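Local coordinates for Ice-binding protein (Flavobacteriaceae bacterium, PDB 5UYT) that probably binds ice crystals and restrains their growth, as an antifreeze protein built from two beta-solenoid domains, at residues 339-344 with 366-371; 281-286 with 384-389; 143-148 with 203-208. All blocks are in the same frame, centred on the assembly; numbering follows the deposited sequence.

Contact 1 (339-344 with 366-371)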
# COMPACT_ATOMS: atom_id res chain seq x y z
N LYS A 339 -9.21 -4.63 8.06
CA LYS A 339 -10.50 -4.75 8.74
C LYS A 339 -11.56 -4.29 7.75
O LYS A 339 -11.46 -3.19 7.18
CB LYS A 339 -10.54 -3.81 9.97
CG LYS A 339 -9.48 -4.06 11.02
CD LYS A 339 -9.78 -3.30 12.32
CE LYS A 339 -9.50 -1.82 12.12
NZ LYS A 339 -9.78 -1.08 13.38
N ILE A 340 -12.61 -5.10 7.57
CA ILE A 340 -13.68 -4.75 6.60
C ILE A 340 -15.00 -4.71 7.38
O ILE A 340 -15.37 -5.72 8.03
CB ILE A 340 -13.72 -5.80 5.44
CG1 ILE A 340 -12.44 -5.73 4.60
CG2 ILE A 340 -14.99 -5.60 4.59
CD1 ILE A 340 -12.34 -6.84 3.54
N ASN A 341 -15.68 -3.56 7.37
CA ASN A 341 -16.94 -3.41 8.08
C ASN A 341 -18.10 -3.68 7.11
O ASN A 341 -18.82 -2.75 6.65
CB ASN A 341 -17.01 -2.02 8.74
CG ASN A 341 -18.25 -1.82 9.58
OD1 ASN A 341 -18.90 -2.78 9.98
ND2 ASN A 341 -18.58 -0.56 9.86
N GLY A 342 -18.26 -4.96 6.79
CA GLY A 342 -19.32 -5.44 5.89
C GLY A 342 -18.82 -6.70 5.19
O GLY A 342 -17.79 -7.24 5.56
N ALA A 343 -19.54 -7.14 4.16
CA ALA A 343 -19.18 -8.34 3.42
C ALA A 343 -18.00 -8.10 2.48
O ALA A 343 -17.74 -6.95 2.07
CB ALA A 343 -20.37 -8.83 2.59
N LEU A 344 -17.29 -9.17 2.15
CA LEU A 344 -16.21 -9.13 1.17
C LEU A 344 -16.61 -9.98 -0.04
O LEU A 344 -17.01 -11.13 0.14
CB LEU A 344 -14.90 -9.69 1.77
CG LEU A 344 -13.78 -9.92 0.74
CD1 LEU A 344 -13.38 -8.60 0.04
CD2 LEU A 344 -12.56 -10.61 1.38
N LYS A 366 -10.04 -9.16 8.68
CA LYS A 366 -11.15 -9.27 9.62
C LYS A 366 -12.41 -8.83 8.88
O LYS A 366 -12.51 -7.64 8.56
CB LYS A 366 -10.87 -8.33 10.80
CG LYS A 366 -11.82 -8.43 12.01
CD LYS A 366 -13.14 -7.67 11.82
CE LYS A 366 -12.99 -6.20 11.43
NZ LYS A 366 -14.31 -5.61 11.05
N VAL A 367 -13.34 -9.75 8.58
CA VAL A 367 -14.49 -9.39 7.75
C VAL A 367 -15.80 -9.50 8.56
O VAL A 367 -16.21 -10.59 8.99
CB VAL A 367 -14.58 -10.30 6.49
CG1 VAL A 367 -15.77 -9.86 5.64
CG2 VAL A 367 -13.24 -10.23 5.71
N ASP A 368 -16.44 -8.36 8.80
CA ASP A 368 -17.67 -8.37 9.58
C ASP A 368 -18.86 -8.56 8.63
O ASP A 368 -19.63 -7.63 8.36
CB ASP A 368 -17.83 -7.09 10.41
CG ASP A 368 -19.03 -7.14 11.32
OD1 ASP A 368 -19.51 -8.24 11.65
OD2 ASP A 368 -19.50 -6.05 11.75
N GLY A 369 -18.96 -9.79 8.12
CA GLY A 369 -20.00 -10.15 7.18
C GLY A 369 -19.64 -11.38 6.37
O GLY A 369 -18.69 -12.11 6.70
N ALA A 370 -20.42 -11.62 5.32
CA ALA A 370 -20.16 -12.76 4.41
C ALA A 370 -18.86 -12.60 3.64
O ALA A 370 -18.33 -11.48 3.48
CB ALA A 370 -21.34 -12.90 3.43
N VAL A 371 -18.31 -13.73 3.19
CA VAL A 371 -17.05 -13.73 2.39
C VAL A 371 -17.34 -14.55 1.14
O VAL A 371 -17.78 -15.69 1.25
CB VAL A 371 -15.90 -14.39 3.18
CG1 VAL A 371 -14.64 -14.55 2.31
CG2 VAL A 371 -15.58 -13.55 4.45
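Lys366 lays the end of its aliphatic chain obliquely across the root of Lys339, with CE 3.7 Å from Lys339 CB. Its CG stands anti to the backbone N (chi1 -172°), and two further bends fold the chain back over the neighbouring strand. NZ thereby comes 3.2 Å from Ile340 O, meeting that carbonyl from well above its plane. The same oxygen accepts the backbone N-H of Asp368 nearly head-on (N to O 3.0 Å), so two donors grip it from different directions. Ile340 N returns a bond to Lys366 O at 2.7 Å, keeping the parallel strands in step. The ammonium of Lys339 leads elsewhere, to Leu289 O and Thr291 OG1, and helix 270-288 packs over Lys366.

On the other face of the sheet Ile340 and Val367 run alongside each other inward, Ile340 CD1 4.1 Å from Val367 CG2. Compact branched residues suit this buried layer: Val367 CG1 packs into the turn of the preceding coil, 4.0 Å from Leu344 CB. Where the chains turn, the Asn341 amide and Asp368 carboxylate have planes only 4° apart, and Asn341 ND2 is bonded to Asn315 OD1. Gly342 and Gly369 follow, since at their backbone angles a side chain would press against the preceding carbonyl; at Gly369 it would also strike Gly342. Beyond, Leu344 N bonds to Ala370 O at 2.9 Å, resuming the pairing. With an alanine in place of Lys366, Ile340 O would probably lose one of its donors, and a gap would open between Lys339 and the helix. The chemistry is that of stacked solenoid coils: backbone bonds set the spacing, hydrocarbon fills one face, and on the other a lysine packs its methylenes on Lys339 and gives its ammonium to a carbonyl.

Contact 2 (281-286 with 384-389)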
# COMPACT_ATOMS: atom_id res chain seq x y z
N ASN A 281 -11.46 -15.50 19.78
CA ASN A 281 -10.44 -14.66 20.42
C ASN A 281 -9.67 -13.84 19.37
O ASN A 281 -9.45 -12.63 19.57
CB ASN A 281 -9.45 -15.46 21.26
CG ASN A 281 -10.08 -16.13 22.48
OD1 ASN A 281 -11.06 -15.65 23.05
ND2 ASN A 281 -9.48 -17.25 22.90
N ALA A 282 -9.28 -14.48 18.28
CA ALA A 282 -8.54 -13.82 17.20
C ALA A 282 -9.39 -12.71 16.55
O ALA A 282 -8.89 -11.61 16.27
CB ALA A 282 -8.06 -14.82 16.16
N TYR A 283 -10.67 -13.00 16.29
CA TYR A 283 -11.53 -12.00 15.67
C TYR A 283 -11.64 -10.75 16.55
O TYR A 283 -11.46 -9.62 16.07
CB TYR A 283 -12.93 -12.58 15.36
CG TYR A 283 -13.83 -11.60 14.64
CD1 TYR A 283 -13.86 -11.55 13.23
CD2 TYR A 283 -14.66 -10.76 15.34
CE1 TYR A 283 -14.70 -10.65 12.57
CE2 TYR A 283 -15.49 -9.84 14.71
CZ TYR A 283 -15.51 -9.79 13.32
OH TYR A 283 -16.37 -8.89 12.74
N THR A 284 -11.93 -10.94 17.83
CA THR A 284 -12.01 -9.84 18.79
C THR A 284 -10.70 -9.05 18.86
O THR A 284 -10.72 -7.83 18.91
CB THR A 284 -12.36 -10.35 20.19
OG1 THR A 284 -13.58 -11.10 20.08
CG2 THR A 284 -12.52 -9.21 21.19
N TYR A 285 -9.57 -9.75 18.85
CA TYR A 285 -8.27 -9.07 18.85
C TYR A 285 -8.12 -8.17 17.62
O TYR A 285 -7.71 -7.01 17.74
CB TYR A 285 -7.10 -10.08 18.94
CG TYR A 285 -5.74 -9.41 18.79
CD1 TYR A 285 -5.10 -8.85 19.89
CD2 TYR A 285 -5.12 -9.31 17.55
CE1 TYR A 285 -3.86 -8.23 19.77
CE2 TYR A 285 -3.88 -8.68 17.41
CZ TYR A 285 -3.24 -8.16 18.52
OH TYR A 285 -2.00 -7.53 18.40
N LEU A 286 -8.43 -8.71 16.44
CA LEU A 286 -8.28 -7.97 15.17
C LEU A 286 -9.24 -6.78 15.12
O LEU A 286 -8.85 -5.64 14.76
CB LEU A 286 -8.54 -8.89 13.98
CG LEU A 286 -7.48 -9.95 13.66
CD1 LEU A 286 -7.94 -10.83 12.50
CD2 LEU A 286 -6.12 -9.29 13.36
N ILE A 384 -10.85 -14.01 8.59
CA ILE A 384 -11.76 -14.37 9.67
C ILE A 384 -13.01 -13.57 9.51
O ILE A 384 -13.04 -12.37 9.82
CB ILE A 384 -11.17 -14.08 11.04
CG1 ILE A 384 -9.78 -14.71 11.16
CG2 ILE A 384 -12.13 -14.62 12.11
CD1 ILE A 384 -9.22 -14.62 12.56
N GLY A 385 -14.04 -14.25 9.01
CA GLY A 385 -15.34 -13.67 8.78
C GLY A 385 -16.18 -13.82 10.03
O GLY A 385 -15.83 -14.57 10.97
N ASN A 386 -17.29 -13.10 10.05
CA ASN A 386 -18.15 -13.01 11.22
C ASN A 386 -19.59 -12.88 10.77
O ASN A 386 -19.92 -11.94 10.03
CB ASN A 386 -17.78 -11.77 12.05
CG ASN A 386 -18.62 -11.64 13.32
OD1 ASN A 386 -19.22 -10.57 13.56
ND2 ASN A 386 -18.62 -12.67 14.16
N ASN A 387 -20.44 -13.80 11.23
CA ASN A 387 -21.86 -13.80 10.92
C ASN A 387 -22.18 -13.60 9.44
O ASN A 387 -22.71 -12.56 9.04
CB ASN A 387 -22.58 -12.77 11.80
CG ASN A 387 -22.44 -13.10 13.27
OD1 ASN A 387 -22.34 -14.27 13.64
ND2 ASN A 387 -22.40 -12.08 14.11
N GLY A 388 -21.84 -14.59 8.63
CA GLY A 388 -22.22 -14.54 7.23
C GLY A 388 -21.71 -15.77 6.50
O GLY A 388 -20.68 -16.33 6.86
N ALA A 389 -22.47 -16.18 5.50
CA ALA A 389 -22.15 -17.39 4.74
C ALA A 389 -20.86 -17.16 3.97
O ALA A 389 -20.54 -16.02 3.57
CB ALA A 389 -23.29 -17.73 3.80
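The carbonyl oxygen of Ile384 meets the edge of the Tyr283 ring, lying near the ring plane at 3.6 Å from CD1, and it probably also accepts the backbone N-H of Val367 on the adjoining strand. An aromatic edge carries slightly positive hydrogens, so it is a tolerable neighbour for an oxygen already engaged in strand pairing. The ring is delivered there by a CG set anti to the backbone N (chi1 -176°), which throws the side chain off helix 270-288 and over the end of strand 382-385.

Tyr283 and Ile384 pass alongside head to tail, Ile384 CG2 coming to 3.7 Å from Tyr283 CD1. The other branch of the isoleucine reaches further under the helix: its CD1 lies 3.8 Å from Ala282 CB and 4.0 Å from Leu286 CD1. A beta-branched residue does well here because its two arms serve two different parts of the helix surface. Ala282, one residue before the tyrosine, is small enough to let the isoleucine approach, while Leu286, a turn further on, lies athwart its tip.

This is how a helix lies against the flank of a right-handed beta-solenoid in ice-binding proteins: its apolar stripe rests on successive coils, here with Phe364 of strand 363-367 touching Leu286, and Lys366 touching both Leu286 and Tyr283.

Beyond Gly385, Asn386 turns its side chain back toward the helix and runs nearly perpendicular to the tyrosine. Its CB is 3.3 Å from Tyr283 CZ, and the amide, inclined 33° to the ring, covers part of one face near the rim. Asp368, from the neighbouring coil, touches both Tyr283 and Asn386.

Contact 3 (143-148 with 203-208)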
# COMPACT_ATOMS: atom_id res chain seq x y z
N ALA A 143 16.32 7.91 -4.07
CA ALA A 143 15.35 8.99 -4.32
C ALA A 143 15.19 9.94 -3.12
O ALA A 143 15.02 11.16 -3.31
CB ALA A 143 13.99 8.41 -4.72
N CYS A 144 15.27 9.39 -1.90
CA CYS A 144 15.09 10.21 -0.71
C CYS A 144 16.17 11.30 -0.53
O CYS A 144 15.96 12.25 0.20
CB CYS A 144 14.99 9.34 0.55
SG CYS A 144 16.48 8.39 0.89
N ASN A 145 17.30 11.14 -1.22
CA ASN A 145 18.42 12.10 -1.25
C ASN A 145 18.44 13.03 -2.48
O ASN A 145 19.42 13.77 -2.70
CB ASN A 145 19.74 11.33 -1.16
CG ASN A 145 20.08 10.89 0.26
OD1 ASN A 145 19.91 11.65 1.21
ND2 ASN A 145 20.61 9.68 0.40
N VAL A 146 17.37 13.01 -3.26
CA VAL A 146 17.21 13.95 -4.39
C VAL A 146 16.19 15.05 -4.06
O VAL A 146 15.09 14.77 -3.57
CB VAL A 146 16.80 13.22 -5.69
CG1 VAL A 146 16.60 14.21 -6.82
CG2 VAL A 146 17.84 12.14 -6.03
N PHE A 147 16.57 16.31 -4.32
CA PHE A 147 15.71 17.45 -4.03
C PHE A 147 15.71 18.40 -5.21
O PHE A 147 16.76 18.64 -5.84
CB PHE A 147 16.26 18.23 -2.81
CG PHE A 147 16.29 17.43 -1.53
CD1 PHE A 147 15.28 17.57 -0.58
CD2 PHE A 147 17.35 16.56 -1.26
CE1 PHE A 147 15.31 16.83 0.60
CE2 PHE A 147 17.39 15.82 -0.08
CZ PHE A 147 16.36 15.95 0.86
N TRP A 148 14.54 18.98 -5.49
CA TRP A 148 14.40 20.03 -6.50
C TRP A 148 13.78 21.25 -5.82
O TRP A 148 12.63 21.18 -5.36
CB TRP A 148 13.50 19.56 -7.67
CG TRP A 148 13.92 18.23 -8.28
CD1 TRP A 148 13.63 16.98 -7.80
CD2 TRP A 148 14.63 18.03 -9.51
NE1 TRP A 148 14.17 16.02 -8.63
CE2 TRP A 148 14.77 16.63 -9.69
CE3 TRP A 148 15.16 18.90 -10.48
CZ2 TRP A 148 15.42 16.07 -10.81
CZ3 TRP A 148 15.82 18.35 -11.59
CH2 TRP A 148 15.95 16.94 -11.73
N ILE A 203 11.49 5.61 0.63
CA ILE A 203 11.81 5.01 1.91
C ILE A 203 13.31 5.25 2.14
O ILE A 203 13.98 5.86 1.28
CB ILE A 203 11.38 3.52 1.96
CG1 ILE A 203 12.08 2.69 0.88
CG2 ILE A 203 9.87 3.42 1.79
CD1 ILE A 203 11.54 1.26 0.74
N LEU A 204 13.83 4.84 3.29
CA LEU A 204 15.21 5.17 3.67
C LEU A 204 15.38 6.65 4.03
O LEU A 204 14.39 7.34 4.31
CB LEU A 204 16.21 4.71 2.60
CG LEU A 204 16.27 3.19 2.39
CD1 LEU A 204 16.20 2.80 0.92
CD2 LEU A 204 17.50 2.63 3.08
N CYS A 205 16.62 7.13 4.05
CA CYS A 205 16.95 8.44 4.59
C CYS A 205 16.34 8.68 5.97
O CYS A 205 15.82 9.77 6.24
CB CYS A 205 16.55 9.56 3.63
SG CYS A 205 17.52 9.60 2.12
N GLY A 206 16.41 7.66 6.81
CA GLY A 206 16.00 7.78 8.22
C GLY A 206 14.52 7.53 8.46
O GLY A 206 14.05 7.69 9.58
N SER A 207 13.76 7.18 7.42
CA SER A 207 12.34 6.91 7.61
C SER A 207 12.21 5.65 8.46
O SER A 207 12.92 4.67 8.22
CB SER A 207 11.64 6.75 6.26
OG SER A 207 12.17 5.66 5.52
N ALA A 208 11.30 5.68 9.44
CA ALA A 208 11.03 4.51 10.31
C ALA A 208 10.61 3.27 9.55
O ALA A 208 9.78 3.34 8.64
CB ALA A 208 9.95 4.85 11.34
O HOH W 1 14.87 6.50 -1.45
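The flat amide of Asn145 turns one face to the sulfur of Cys205: SG stands 3.3 Å from OD1 and 3.5 Å from ND2 of Asn145, so neither end of the amide is singled out. A planar group suits the place, since it can lie close against the sulfur with its face. Elsewhere Asn145 touches Ala3.

The contact itself is covalent. Cys144 SG and Cys205 SG are joined at 2.0 Å, with a torsion of 70° about the sulfur-sulfur bond, the right-handed sense. That modest twist draws the two CB atoms to a tight 3.5 Å. Cys144 carries its sulfur between the backbone N and the carbonyl carbon (chi1 63°), which aims it outward at the passing loop. Cys205 answers from the second position of a type I' turn running from Leu204 to Ser207. Gly206 follows it there with positive phi, a conformation that glycine adopts easily, and the turn is closed by Ser207 N bonding to Leu204 O.

A water makes a second, polar link across the gap. It accepts from Cys144 N, 3.0 Å away, and donates to Ile203 O at 2.9 Å, satisfying an amide at the start of the short 3-10 segment 143-145. Leu204 adds a little hydrocarbon, its CB lying 4.1 Å from Cys144 SG.

The arrangement is a disulfide staple between the start of a solenoid strand and the segment leaving the first beta-solenoid: it fastens the connection after strand 198-200 to the entrance of strand 146-150.

In the fold
From the N terminus, contact 3 comes first: the chain leaves 143-148, winds through further solenoid coils, and is brought back at 203-208, where the connection to the second domain begins. That loop is complete before the others open. Contact 2 starts at helix segment 281-286 and closes only at 384-389; within that span, 339-344 and 366-371 meet as contact 1. The two therefore nest without crossing, and they touch, since strands 363-367 and 382-385 are neighbours. Contact 1 joins successive coils, contact 2 lays the helix against their flank. Contact 3 lies on the opposite side of the chain's centre from the other two, its centre about 37 Å from that of contact 1.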